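Local coordinates for putative peptide ABC-transport system periplasmic peptide-binding protein (Campylobacter jejuni, PDB 4OEV) that binds nickel ions outside the cytoplasmic membrane, here together with oxalate, and probably hands them to an ABC-type importer, at residues 201-206 and 210-215; 216-221 and 341-346; 233-238 and 277-282. All coordinates share one frame; numbering follows the deposited sequence.

Interaction 1 (201-206 and 210-215); sequences SIASAE and GKIDAA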
loop_
_atom_site.group_PDB
_atom_site.type_symbol
_atom_site.label_atom_id
_atom_site.label_comp_id
_atom_site.label_asym_id
_atom_site.label_seq_id
_atom_site.Cartn_x
_atom_site.Cartn_y
_atom_site.Cartn_z
ATOM N N SER A 201 -9.628 -13.802 11.897
ATOM C CA SER A 201 -10.344 -14.647 12.849
ATOM C C SER A 201 -9.310 -15.296 13.791
ATOM O O SER A 201 -9.574 -15.560 14.971
ATOM C CB SER A 201 -11.196 -15.701 12.110
ATOM O OG SER A 201 -10.362 -16.655 11.470
ATOM N N ILE A 202 -8.106 -15.541 13.273
ATOM C CA ILE A 202 -7.046 -16.100 14.100
ATOM C C ILE A 202 -6.472 -15.006 14.993
ATOM O O ILE A 202 -6.230 -15.236 16.169
ATOM C CB ILE A 202 -5.942 -16.769 13.239
ATOM C CG1 ILE A 202 -6.539 -18.013 12.557
ATOM C CG2 ILE A 202 -4.701 -17.138 14.095
ATOM C CD1 ILE A 202 -5.540 -18.899 11.820
ATOM N N ALA A 203 -6.299 -13.806 14.440
ATOM C CA ALA A 203 -5.857 -12.657 15.232
ATOM C C ALA A 203 -6.817 -12.399 16.385
ATOM O O ALA A 203 -6.414 -12.136 17.502
ATOM C CB ALA A 203 -5.783 -11.404 14.357
ATOM N N SER A 204 -8.099 -12.468 16.071
ATOM C CA SER A 204 -9.151 -12.195 17.029
ATOM C C SER A 204 -9.014 -13.139 18.217
ATOM O O SER A 204 -9.058 -12.737 19.412
ATOM C CB SER A 204 -10.503 -12.335 16.291
ATOM O OG SER A 204 -11.570 -11.956 17.118
ATOM N N ALA A 205 -8.784 -14.407 17.905
ATOM C CA ALA A 205 -8.660 -15.440 18.941
ATOM C C ALA A 205 -7.438 -15.235 19.792
ATOM O O ALA A 205 -7.424 -15.589 20.971
ATOM C CB ALA A 205 -8.602 -16.787 18.324
ATOM N N GLU A 206 -6.359 -14.764 19.168
ATOM C CA GLU A 206 -5.127 -14.589 19.904
ATOM C C GLU A 206 -5.189 -13.341 20.777
ATOM O O GLU A 206 -4.540 -13.274 21.832
ATOM C CB GLU A 206 -3.926 -14.573 18.952
ATOM C CG GLU A 206 -3.699 -15.957 18.356
ATOM C CD GLU A 206 -2.287 -16.220 17.899
ATOM O OE1 GLU A 206 -1.366 -15.440 18.232
ATOM O OE2 GLU A 206 -2.093 -17.240 17.210
ATOM N N GLY A 210 -4.851 -13.995 24.904
ATOM C CA GLY A 210 -3.674 -13.297 25.404
ATOM C C GLY A 210 -2.358 -13.626 24.739
ATOM O O GLY A 210 -1.292 -13.382 25.309
ATOM N N LYS A 211 -2.420 -14.175 23.534
ATOM C CA LYS A 211 -1.196 -14.503 22.797
ATOM C C LYS A 211 -0.588 -13.289 22.077
ATOM O O LYS A 211 0.606 -13.284 21.723
ATOM C CB LYS A 211 -1.488 -15.613 21.794
ATOM C CG LYS A 211 -1.383 -17.014 22.367
ATOM C CD LYS A 211 -2.075 -18.019 21.445
ATOM C CE LYS A 211 -1.627 -19.434 21.737
ATOM N NZ LYS A 211 -0.461 -19.701 20.842
ATOM N N ILE A 212 -1.409 -12.269 21.845
ATOM C CA ILE A 212 -0.927 -11.029 21.233
ATOM C C ILE A 212 -1.564 -9.833 21.931
ATOM O O ILE A 212 -2.609 -9.964 22.561
ATOM C CB ILE A 212 -1.218 -10.959 19.696
ATOM C CG1 ILE A 212 -2.697 -11.084 19.410
ATOM C CG2 ILE A 212 -0.475 -12.049 18.959
ATOM C CD1 ILE A 212 -3.052 -10.939 17.856
ATOM N N ASP A 213 -0.927 -8.671 21.806
ATOM C CA ASP A 213 -1.373 -7.441 22.456
ATOM C C ASP A 213 -2.273 -6.594 21.600
ATOM O O ASP A 213 -3.024 -5.784 22.111
ATOM C CB ASP A 213 -0.163 -6.559 22.856
ATOM C CG ASP A 213 0.589 -7.107 24.040
ATOM O OD1 ASP A 213 -0.061 -7.388 25.070
ATOM O OD2 ASP A 213 1.843 -7.210 23.958
ATOM N N ALA A 214 -2.133 -6.730 20.290
ATOM C CA ALA A 214 -2.815 -5.846 19.331
ATOM C C ALA A 214 -2.860 -6.470 17.964
ATOM O O ALA A 214 -1.927 -7.182 17.585
ATOM C CB ALA A 214 -2.105 -4.490 19.242
ATOM N N ALA A 215 -3.916 -6.142 17.218
ATOM C CA ALA A 215 -4.083 -6.538 15.810
ATOM C C ALA A 215 -5.104 -5.630 15.137
ATOM O O ALA A 215 -6.003 -5.079 15.815
ATOM C CB ALA A 215 -4.524 -7.973 15.694
#
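Glu206 lies across Lys211 and Ile212 just where helix 200-208 gives out and the chain turns back. Its CB rests on the CG1 methylene of Ile212 at 3.7 Å and also touches Lys211 CB. Farther out, CG runs over the aliphatic part of Lys211, near CB and CD, and the carboxylate carbon CD stays over the same two atoms. CG stands opposite the carbonyl carbon (chi1 -70°) and the chain then extends, which carries the carboxylate over the two side chains. There Glu206 OE1 settles between Lys211 CB and the Ile212 CG2 methyl, 3.6 Å from each. The acid itself is answered elsewhere: OE1 forms a salt bridge with Lys195. A glutamate suits this place because its methylenes can lie on hydrocarbon while its charge reaches a lysine.

Ile212 runs nearly perpendicular to the glutamate side chain. Its CD1 reaches the helix backbone, 3.6 Å from Ala203 O. One turn earlier in the helix than Glu206, Ala203 CB meets Ala215 CB at 3.9 Å; side chains this small let strand 214-216 pass close to the helix.

The backbone supplies the polar tie. Glu206 O accepts from Lys211 N (2.9 Å), which lies in the carbonyl plane, and from Ile212 N (3.3 Å), which stands above that plane. Gly210 adopts a positive phi of 73°, a conformation that glycine takes easily. With Lys211 N bonded to Glu206 O and Gly210 N to Leu207 O, Gly210 is the C-prime residue of a Schellman motif, which ends the helix and sends the chain into strand 214-216.

Interaction 2 (216-221 and 341-346); sequences LIDVSL and DPLRVS. With OXL (oxalate ion), chain D.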
loop_
_atom_site.group_PDB
_atom_site.type_symbol
_atom_site.label_atom_id
_atom_site.label_comp_id
_atom_site.label_asym_id
_atom_site.label_seq_id
_atom_site.Cartn_x
_atom_site.Cartn_y
_atom_site.Cartn_z
ATOM N N LEU A 216 -5.008 -5.470 13.815
ATOM C CA LEU A 216 -6.146 -4.872 13.089
ATOM C C LEU A 216 -7.174 -5.975 12.876
ATOM O O LEU A 216 -6.820 -7.094 12.467
ATOM C CB LEU A 216 -5.760 -4.292 11.726
ATOM C CG LEU A 216 -4.721 -3.197 11.770
ATOM C CD1 LEU A 216 -4.449 -2.718 10.286
ATOM C CD2 LEU A 216 -5.214 -2.090 12.641
ATOM N N ILE A 217 -8.432 -5.655 13.151
ATOM C CA ILE A 217 -9.518 -6.645 13.104
ATOM C C ILE A 217 -10.657 -6.253 12.151
ATOM O O ILE A 217 -11.235 -5.161 12.262
ATOM C CB ILE A 217 -10.116 -6.864 14.516
ATOM C CG1 ILE A 217 -9.053 -7.372 15.476
ATOM C CG2 ILE A 217 -11.316 -7.841 14.447
ATOM C CD1 ILE A 217 -8.363 -8.676 15.036
ATOM N N ASP A 218 -10.995 -7.142 11.219
ATOM C CA ASP A 218 -12.108 -6.859 10.313
ATOM C C ASP A 218 -13.414 -6.509 11.026
ATOM O O ASP A 218 -13.749 -7.080 12.069
ATOM C CB ASP A 218 -12.385 -8.035 9.396
ATOM C CG ASP A 218 -13.340 -7.655 8.299
ATOM O OD1 ASP A 218 -14.493 -8.124 8.286
ATOM O OD2 ASP A 218 -12.923 -6.853 7.437
ATOM N N VAL A 219 -14.158 -5.577 10.436
ATOM C CA VAL A 219 -15.408 -5.114 11.006
ATOM C C VAL A 219 -16.364 -6.296 11.271
ATOM O O VAL A 219 -17.167 -6.241 12.204
ATOM C CB VAL A 219 -16.059 -4.049 10.073
ATOM C CG1 VAL A 219 -16.411 -4.652 8.713
ATOM C CG2 VAL A 219 -17.279 -3.457 10.690
ATOM N N SER A 220 -16.218 -7.396 10.532
ATOM C CA SER A 220 -17.109 -8.542 10.701
ATOM C C SER A 220 -16.895 -9.267 12.021
ATOM O O SER A 220 -17.720 -10.099 12.434
ATOM C CB SER A 220 -16.937 -9.538 9.563
ATOM O OG SER A 220 -15.695 -10.220 9.665
ATOM N N LEU A 221 -15.800 -8.940 12.691
ATOM C CA LEU A 221 -15.418 -9.643 13.900
ATOM C C LEU A 221 -15.406 -8.752 15.124
ATOM O O LEU A 221 -15.109 -9.234 16.205
ATOM C CB LEU A 221 -14.035 -10.278 13.716
ATOM C CG LEU A 221 -13.989 -11.395 12.674
ATOM C CD1 LEU A 221 -12.573 -11.637 12.164
ATOM C CD2 LEU A 221 -14.576 -12.684 13.247
ATOM N N ASP A 341 -9.131 -13.292 3.933
ATOM C CA ASP A 341 -9.720 -11.956 4.170
ATOM C C ASP A 341 -11.255 -11.991 4.008
ATOM O O ASP A 341 -11.762 -12.023 2.865
ATOM C CB ASP A 341 -9.112 -10.940 3.225
ATOM C CG ASP A 341 -9.516 -9.496 3.555
ATOM O OD1 ASP A 341 -10.598 -9.295 4.160
ATOM O OD2 ASP A 341 -8.724 -8.572 3.204
ATOM N N PRO A 342 -11.983 -11.932 5.145
ATOM C CA PRO A 342 -13.426 -12.157 5.091
ATOM C C PRO A 342 -14.112 -11.048 4.332
ATOM O O PRO A 342 -15.145 -11.335 3.713
ATOM C CB PRO A 342 -13.865 -12.177 6.556
ATOM C CG PRO A 342 -12.823 -11.300 7.300
ATOM C CD PRO A 342 -11.516 -11.597 6.516
ATOM N N LEU A 343 -13.531 -9.848 4.332
ATOM C CA LEU A 343 -14.123 -8.714 3.637
ATOM C C LEU A 343 -14.112 -8.951 2.131
ATOM O O LEU A 343 -15.126 -8.748 1.431
ATOM C CB LEU A 343 -13.398 -7.433 4.000
ATOM C CG LEU A 343 -13.922 -6.203 3.263
ATOM C CD1 LEU A 343 -15.426 -6.104 3.474
ATOM C CD2 LEU A 343 -13.261 -4.978 3.824
ATOM N N ARG A 344 -12.987 -9.451 1.644
ATOM C CA ARG A 344 -12.844 -9.687 0.206
ATOM C C ARG A 344 -13.686 -10.866 -0.244
ATOM O O ARG A 344 -14.290 -10.815 -1.328
ATOM C CB ARG A 344 -11.368 -9.899 -0.159
ATOM C CG ARG A 344 -10.466 -8.822 0.395
ATOM C CD ARG A 344 -9.150 -8.798 -0.358
ATOM N NE ARG A 344 -8.060 -8.047 0.285
ATOM C CZ ARG A 344 -7.075 -7.426 -0.384
ATOM N NH1 ARG A 344 -6.083 -6.806 0.265
ATOM N NH2 ARG A 344 -7.091 -7.386 -1.714
ATOM N N VAL A 345 -13.748 -11.930 0.563
ATOM C CA VAL A 345 -14.631 -13.051 0.260
ATOM C C VAL A 345 -16.082 -12.582 0.161
ATOM O O VAL A 345 -16.803 -12.966 -0.790
ATOM C CB VAL A 345 -14.557 -14.172 1.329
ATOM C CG1 VAL A 345 -15.682 -15.202 1.102
ATOM C CG2 VAL A 345 -13.154 -14.803 1.340
ATOM N N SER A 346 -16.516 -11.767 1.129
ATOM C CA SER A 346 -17.887 -11.249 1.120
ATOM C C SER A 346 -18.130 -10.408 -0.117
ATOM O O SER A 346 -19.151 -10.523 -0.774
ATOM C CB SER A 346 -18.178 -10.426 2.371
ATOM O OG SER A 346 -18.341 -11.285 3.493
HETATM C C1 OXL D . -3.915 -6.300 -2.646
HETATM C C2 OXL D . -2.603 -5.979 -3.352
HETATM O O1 OXL D . -5.031 -6.558 -3.268
HETATM O O2 OXL D . -2.444 -6.490 -4.476
HETATM O O3 OXL D . -3.854 -6.347 -1.401
HETATM O O4 OXL D . -1.640 -5.354 -2.770
HETATM O O HOH W 1 -10.444 -7.666 6.357
#
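Asp218 OD1, which sits 3.7 Å from Pro342 CG across the contact, is gripped by two donors of its own loop. Ser220 OG gives its proton to the anti lone pair of Asp218 OD1 at 2.8 Å, while Ser220 N meets the same Asp218 OD1 from above the carboxylate plane at 2.9 Å and closes an Asx turn. Serine fits here because its backbone and its short hydroxyl can serve the same oxygen. With CG anti to the backbone N (chi1 -169°), the carboxylate is laid alongside Pro342 CG, the two side chains running antiparallel.

Asp218 OD2 lies 3.5 Å from Leu343 CB, these side chains meeting crosswise. One water donates to both Asp218 OD2 and Asp341 OD1, so it bridges two carboxylates that would otherwise probably repel each other.

Asp341 is the N-cap of helix 342-357: its OD1 accepts from Leu343 N (3.0 Å) and weakly from Arg344 N. Pro342, with no N-H to offer, is well placed in the first turn. Asp341 OD2 receives Arg344 NE at 3.0 Å in a salt bridge; the oxygen lies in the guanidinium plane, but NE meets it from above the carboxylate plane.

Arg344 extends from CG to NE and presents its edge to the bound oxalate: Arg344 NH1 donates to oxalate O3 at 2.8 Å and NH2 to O1 at 2.7 Å. NH2 is also bonded to Leu381 O. Chemically, then, Asp341 is a second-shell residue that probably helps fix the rotation of an oxalate-binding arginine, and the water couples the Asp341 carboxylate to that of Asp218.

Interaction 3 (233-238 and 277-282); sequences ILREKS and HDYAFV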
loop_
_atom_site.group_PDB
_atom_site.type_symbol
_atom_site.label_atom_id
_atom_site.label_comp_id
_atom_site.label_asym_id
_atom_site.label_seq_id
_atom_site.Cartn_x
_atom_site.Cartn_y
_atom_site.Cartn_z
ATOM N N ILE A 233 -10.755 -0.176 21.213
ATOM C CA ILE A 233 -10.863 -0.211 19.748
ATOM C C ILE A 233 -10.656 1.194 19.209
ATOM O O ILE A 233 -11.469 2.078 19.455
ATOM C CB ILE A 233 -12.231 -0.733 19.273
ATOM C CG1 ILE A 233 -12.529 -2.095 19.900
ATOM C CG2 ILE A 233 -12.244 -0.814 17.749
ATOM C CD1 ILE A 233 -13.990 -2.552 19.743
ATOM N N LEU A 234 -9.558 1.404 18.499
ATOM C CA LEU A 234 -9.252 2.683 17.891
ATOM C C LEU A 234 -9.662 2.659 16.432
ATOM O O LEU A 234 -9.140 1.825 15.687
ATOM C CB LEU A 234 -7.768 2.982 17.958
ATOM C CG LEU A 234 -7.304 3.797 19.144
ATOM C CD1 LEU A 234 -5.809 3.783 19.060
ATOM C CD2 LEU A 234 -7.868 5.207 19.093
ATOM N N ARG A 235 -10.572 3.550 16.036
ATOM C CA ARG A 235 -10.984 3.655 14.632
ATOM C C ARG A 235 -9.988 4.488 13.883
ATOM O O ARG A 235 -9.742 5.620 14.281
ATOM C CB ARG A 235 -12.353 4.304 14.472
ATOM C CG ARG A 235 -12.635 4.631 12.993
ATOM C CD ARG A 235 -13.960 5.332 12.793
ATOM N NE ARG A 235 -15.104 4.547 13.236
ATOM C CZ ARG A 235 -16.037 4.040 12.425
ATOM N NH1 ARG A 235 -15.945 4.218 11.116
ATOM N NH2 ARG A 235 -17.076 3.361 12.924
ATOM N N GLU A 236 -9.413 3.944 12.816
ATOM C CA GLU A 236 -8.375 4.666 12.050
ATOM C C GLU A 236 -8.868 4.921 10.622
ATOM O O GLU A 236 -9.380 4.007 9.985
ATOM C CB GLU A 236 -7.078 3.865 12.030
ATOM C CG GLU A 236 -6.590 3.524 13.428
ATOM C CD GLU A 236 -5.131 3.885 13.644
ATOM O OE1 GLU A 236 -4.680 4.922 13.103
ATOM O OE2 GLU A 236 -4.422 3.129 14.357
ATOM N N LYS A 237 -8.743 6.161 10.150
ATOM C CA LYS A 237 -9.084 6.510 8.768
ATOM C C LYS A 237 -7.983 5.988 7.881
ATOM O O LYS A 237 -6.881 5.766 8.364
ATOM C CB LYS A 237 -9.229 8.025 8.588
ATOM C CG LYS A 237 -10.454 8.643 9.296
ATOM C CD LYS A 237 -11.779 8.240 8.598
ATOM C CE LYS A 237 -13.030 8.770 9.325
ATOM N NZ LYS A 237 -14.043 7.701 9.738
ATOM N N SER A 238 -8.257 5.759 6.590
ATOM C CA SER A 238 -7.172 5.295 5.717
ATOM C C SER A 238 -7.410 5.715 4.285
ATOM O O SER A 238 -8.541 6.006 3.903
ATOM C CB SER A 238 -7.024 3.781 5.759
ATOM O OG SER A 238 -7.815 3.171 4.733
ATOM N N HIS A 277 -20.887 -1.786 7.278
ATOM C CA HIS A 277 -21.447 -1.182 8.489
ATOM C C HIS A 277 -20.921 0.216 8.719
ATOM O O HIS A 277 -20.594 0.581 9.848
ATOM C CB HIS A 277 -21.147 -2.046 9.713
ATOM C CG HIS A 277 -21.533 -3.484 9.554
ATOM N ND1 HIS A 277 -22.835 -3.886 9.332
ATOM C CD2 HIS A 277 -20.794 -4.618 9.613
ATOM C CE1 HIS A 277 -22.878 -5.206 9.245
ATOM N NE2 HIS A 277 -21.653 -5.674 9.414
ATOM N N ASP A 278 -20.777 0.965 7.635
ATOM C CA ASP A 278 -20.274 2.341 7.692
ATOM C C ASP A 278 -18.863 2.472 8.361
ATOM O O ASP A 278 -18.521 3.491 8.975
ATOM C CB ASP A 278 -21.331 3.222 8.384
ATOM C CG ASP A 278 -22.656 3.273 7.585
ATOM O OD1 ASP A 278 -22.589 3.444 6.340
ATOM O OD2 ASP A 278 -23.752 3.115 8.188
ATOM N N TYR A 279 -18.082 1.397 8.258
ATOM C CA TYR A 279 -16.638 1.432 8.468
ATOM C C TYR A 279 -15.971 1.642 7.114
ATOM O O TYR A 279 -14.841 1.186 6.864
ATOM C CB TYR A 279 -16.159 0.141 9.106
ATOM C CG TYR A 279 -15.545 0.350 10.463
ATOM C CD1 TYR A 279 -14.162 0.445 10.599
ATOM C CD2 TYR A 279 -16.333 0.455 11.604
ATOM C CE1 TYR A 279 -13.569 0.642 11.838
ATOM C CE2 TYR A 279 -15.748 0.648 12.868
ATOM C CZ TYR A 279 -14.357 0.747 12.968
ATOM O OH TYR A 279 -13.746 0.936 14.193
ATOM N N ALA A 280 -16.681 2.331 6.225
ATOM C CA ALA A 280 -16.224 2.490 4.837
ATOM C C ALA A 280 -16.999 3.603 4.135
ATOM O O ALA A 280 -18.058 4.016 4.611
ATOM C CB ALA A 280 -16.372 1.182 4.087
ATOM N N PHE A 281 -16.483 4.086 3.009
ATOM C CA PHE A 281 -17.273 4.977 2.184
ATOM C C PHE A 281 -17.117 4.514 0.733
ATOM O O PHE A 281 -16.130 3.846 0.384
ATOM C CB PHE A 281 -16.926 6.485 2.400
ATOM C CG PHE A 281 -15.620 6.990 1.767
ATOM C CD1 PHE A 281 -15.545 7.323 0.403
ATOM C CD2 PHE A 281 -14.499 7.284 2.578
ATOM C CE1 PHE A 281 -14.341 7.834 -0.152
ATOM C CE2 PHE A 281 -13.307 7.805 2.049
ATOM C CZ PHE A 281 -13.218 8.079 0.691
ATOM N N VAL A 282 -18.145 4.776 -0.072
ATOM C CA VAL A 282 -18.130 4.347 -1.479
ATOM C C VAL A 282 -16.932 4.962 -2.217
ATOM O O VAL A 282 -16.702 6.167 -2.095
ATOM C CB VAL A 282 -19.414 4.730 -2.209
ATOM C CG1 VAL A 282 -19.308 4.304 -3.700
ATOM C CG2 VAL A 282 -20.643 4.087 -1.508
#
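Asp278 offers its backbone O to Arg235 NH1 at 3.4 Å, a weak but nearly straight hydrogen bond (166°) that reaches the edge of the guanidinium group in its plane. The residue itself turns with positive phi.

Tyr279 follows and carries most of the burial on its side. Its ring receives the guanidinium over one face in a cation-pi contact, Arg235 CZ standing 3.7 Å from the ring centroid. The charge is shifted toward the ring's rim at CE2 and CD2, and the two planes are tilted by 31°. Arginine suits the place: its long chain, with CG turned away from the amide nitrogen (chi1 170°) and a bend at chi3, runs back along the tyrosine from the hydroxyl end. Thus Tyr279 OH touches Arg235 CB at 3.7 Å and comes 4.2 Å from Ile233 CG2. The guanidinium also has a stronger partner, a salt bridge from NH1 to Asp461.

Beyond Tyr279 the chain becomes strand 280-282. Both this strand and strand 231-236 pair antiparallel with the long strand 454-467, while Ile233 touches helix 223-226 and Val282 packs on helix 268-274.

Coming from the N terminus, the chain first closes interaction 1, a short loop at the end of helix 200-208 with three residues between its segments, joining that helix to the run into strand 214-216. The very next residues open interaction 2, whose far larger loop returns only at helix 342-357. Interaction 3 opens and closes within that loop, tying strand 231-236 to the turn before strand 280-282. Interactions 1 and 2 touch where Ala203 meets Ile217 and Ser201 meets Leu221; Val219 packs on His277 and Tyr279, linking interactions 2 and 3. Strands 214-216, 231-236 and 280-282 all pair with strand 454-467, while interaction 2 brings in the helix that carries the oxalate-binding Arg344.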